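PDB 3S6L: Hep_Hag family from Burkholderia pseudomallei, which probably mediates attachment of the bacterium to host cells, as the YadA-like head domain of the trimeric autotransporter adhesin BoaA. Local coordinates for residues 93-104 / 107-118. Numbering follows the deposited sequence.
Sequences ASAFGQGALASG and STALGAHSTAAA. With ZN (zinc ion), chain R.
Gln98 OE1 and His113 NE2 bind the same zinc ion, each at 2.1 Å. The side chains run alongside each other with amide and ring planes 78° apart; Gln98, its CG anti to the backbone N (chi1 -168°), bends at chi2 toward the ion, and its NE2 hydrogen-bonds Gln84 OE1. Gln98 O lies over the centre of the imidazole and accepts His113 N at 2.9 Å. Each ligand lies in a type II turn; Gly99 suits the positive phi of the third position, which His113 takes up in the next turn. Ser107 suits its corner by giving both N and OG to Gly104 O. Ser114 OG, donating to Gly111 O (2.6 Å), closes the turn that carries His113. Parallel strands pair in register, Phe96 N meeting Ala109 O at 2.7 Å. The coil interior is narrow and takes alanines: Ala109 CB lies 4.0 Å from Ala102 CB. On the other face, Phe96 CB rests on Leu110 CD2 (3.8 Å); large apolar residues suit this trimer interface, where Phe96 packs on Ala95 of the second subunit and Leu110 on Leu110 of both others. In this left-handed beta-roll, strand 94-96 pairs on its other edge with 80-82, and 108-110 with 122-124.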
# COMPACT_ATOMS: atom_id res chain seq x y z
N ALA A 93 -6.51 -8.79 6.78
CA ALA A 93 -5.32 -8.95 5.93
C ALA A 93 -5.25 -7.90 4.84
O ALA A 93 -6.29 -7.55 4.24
CB ALA A 93 -5.27 -10.33 5.34
N SER A 94 -4.03 -7.41 4.56
CA SER A 94 -3.79 -6.38 3.56
C SER A 94 -2.61 -6.73 2.67
O SER A 94 -1.48 -6.93 3.17
CB SER A 94 -3.52 -5.02 4.23
OG SER A 94 -4.50 -4.71 5.21
N ALA A 95 -2.87 -6.81 1.36
CA ALA A 95 -1.84 -7.18 0.38
C ALA A 95 -1.72 -6.09 -0.67
O ALA A 95 -2.71 -5.67 -1.27
CB ALA A 95 -2.18 -8.49 -0.27
N PHE A 96 -0.49 -5.64 -0.88
CA PHE A 96 -0.14 -4.61 -1.84
C PHE A 96 0.97 -5.11 -2.76
O PHE A 96 2.07 -5.46 -2.30
CB PHE A 96 0.31 -3.33 -1.14
CG PHE A 96 0.66 -2.21 -2.12
CD1 PHE A 96 -0.35 -1.55 -2.85
CD2 PHE A 96 2.00 -1.85 -2.34
CE1 PHE A 96 -0.03 -0.54 -3.80
CE2 PHE A 96 2.32 -0.85 -3.27
CZ PHE A 96 1.30 -0.18 -3.99
N GLY A 97 0.68 -5.12 -4.06
CA GLY A 97 1.68 -5.44 -5.04
C GLY A 97 1.17 -6.59 -5.87
O GLY A 97 0.36 -7.40 -5.37
N GLN A 98 1.63 -6.68 -7.11
CA GLN A 98 1.14 -7.72 -8.00
C GLN A 98 1.44 -9.10 -7.40
O GLN A 98 2.58 -9.34 -6.96
CB GLN A 98 1.78 -7.55 -9.40
CG GLN A 98 1.12 -8.39 -10.51
CD GLN A 98 1.88 -9.69 -10.75
OE1 GLN A 98 3.11 -9.69 -10.68
NE2 GLN A 98 1.15 -10.80 -11.05
N GLY A 99 0.43 -9.99 -7.34
CA GLY A 99 0.62 -11.38 -6.84
C GLY A 99 0.98 -11.47 -5.36
O GLY A 99 1.50 -12.50 -4.89
N ALA A 100 0.75 -10.39 -4.62
CA ALA A 100 1.04 -10.35 -3.20
C ALA A 100 -0.07 -11.13 -2.49
O ALA A 100 -1.22 -11.09 -2.93
CB ALA A 100 1.08 -8.91 -2.68
N LEU A 101 0.27 -11.83 -1.42
CA LEU A 101 -0.75 -12.62 -0.69
C LEU A 101 -0.61 -12.39 0.81
O LEU A 101 0.46 -12.60 1.37
CB LEU A 101 -0.65 -14.12 -1.01
CG LEU A 101 -1.58 -15.07 -0.25
CD1 LEU A 101 -3.06 -14.93 -0.71
CD2 LEU A 101 -1.11 -16.54 -0.37
N ALA A 102 -1.67 -11.90 1.45
CA ALA A 102 -1.67 -11.75 2.88
C ALA A 102 -2.76 -12.71 3.35
O ALA A 102 -3.95 -12.39 3.30
CB ALA A 102 -2.01 -10.29 3.27
N SER A 103 -2.35 -13.90 3.77
CA SER A 103 -3.31 -14.96 4.04
C SER A 103 -3.51 -15.17 5.53
O SER A 103 -4.54 -15.63 5.92
CB SER A 103 -2.90 -16.27 3.37
OG SER A 103 -1.62 -16.60 3.83
N GLY A 104 -2.50 -14.84 6.35
CA GLY A 104 -2.62 -14.94 7.81
C GLY A 104 -3.66 -13.96 8.33
O GLY A 104 -3.87 -12.87 7.74
N SER A 107 -2.52 -10.16 8.79
CA SER A 107 -1.23 -10.11 8.11
C SER A 107 -1.19 -8.96 7.08
O SER A 107 -2.22 -8.44 6.69
CB SER A 107 -0.93 -11.46 7.45
OG SER A 107 -1.81 -11.68 6.36
N THR A 108 -0.00 -8.61 6.63
CA THR A 108 0.18 -7.46 5.77
C THR A 108 1.33 -7.81 4.85
O THR A 108 2.45 -8.08 5.32
CB THR A 108 0.50 -6.18 6.60
OG1 THR A 108 -0.52 -5.99 7.60
CG2 THR A 108 0.58 -4.94 5.73
N ALA A 109 1.03 -7.85 3.55
CA ALA A 109 2.01 -8.21 2.52
C ALA A 109 2.22 -7.03 1.61
O ALA A 109 1.29 -6.63 0.90
CB ALA A 109 1.53 -9.44 1.71
N LEU A 110 3.44 -6.49 1.62
CA LEU A 110 3.78 -5.26 0.90
C LEU A 110 4.92 -5.47 -0.10
O LEU A 110 6.10 -5.48 0.27
CB LEU A 110 4.14 -4.17 1.92
CG LEU A 110 3.04 -3.86 2.95
CD1 LEU A 110 3.58 -3.01 4.06
CD2 LEU A 110 1.86 -3.16 2.32
N GLY A 111 4.58 -5.67 -1.37
CA GLY A 111 5.59 -5.94 -2.40
C GLY A 111 5.15 -7.08 -3.32
O GLY A 111 4.46 -8.02 -2.89
N ALA A 112 5.56 -6.99 -4.58
CA ALA A 112 5.15 -7.96 -5.60
C ALA A 112 5.55 -9.36 -5.16
O ALA A 112 6.70 -9.57 -4.78
CB ALA A 112 5.78 -7.63 -6.95
N HIS A 113 4.62 -10.31 -5.21
CA HIS A 113 4.91 -11.71 -4.85
C HIS A 113 5.43 -11.90 -3.43
O HIS A 113 6.11 -12.91 -3.13
CB HIS A 113 5.86 -12.38 -5.88
CG HIS A 113 5.34 -12.33 -7.29
ND1 HIS A 113 4.37 -13.20 -7.76
CD2 HIS A 113 5.63 -11.50 -8.31
CE1 HIS A 113 4.09 -12.90 -9.01
NE2 HIS A 113 4.85 -11.88 -9.38
N SER A 114 5.10 -10.97 -2.54
CA SER A 114 5.37 -11.15 -1.11
C SER A 114 4.24 -12.00 -0.53
O SER A 114 3.12 -11.96 -1.05
CB SER A 114 5.41 -9.81 -0.38
OG SER A 114 4.15 -9.14 -0.53
N THR A 115 4.53 -12.74 0.53
CA THR A 115 3.55 -13.64 1.16
C THR A 115 3.63 -13.45 2.68
O THR A 115 4.68 -13.69 3.29
CB THR A 115 3.82 -15.16 0.79
OG1 THR A 115 3.81 -15.35 -0.64
CG2 THR A 115 2.74 -16.11 1.44
N ALA A 116 2.56 -12.95 3.27
CA ALA A 116 2.47 -12.85 4.72
C ALA A 116 1.50 -13.93 5.16
O ALA A 116 0.27 -13.73 5.12
CB ALA A 116 2.00 -11.48 5.17
N ALA A 117 2.08 -15.06 5.56
CA ALA A 117 1.31 -16.27 5.74
C ALA A 117 0.90 -16.51 7.19
O ALA A 117 -0.16 -17.04 7.45
CB ALA A 117 2.07 -17.48 5.16
N ALA A 118 1.78 -16.15 8.13
CA ALA A 118 1.57 -16.46 9.56
C ALA A 118 0.64 -15.41 10.17
O ALA A 118 0.61 -14.29 9.67
CB ALA A 118 2.91 -16.50 10.29
ZN ZN R . 4.41 -11.21 -11.30
O HOH W 1 -3.48 -5.92 7.56
O HOH W 2 2.72 -14.34 -3.05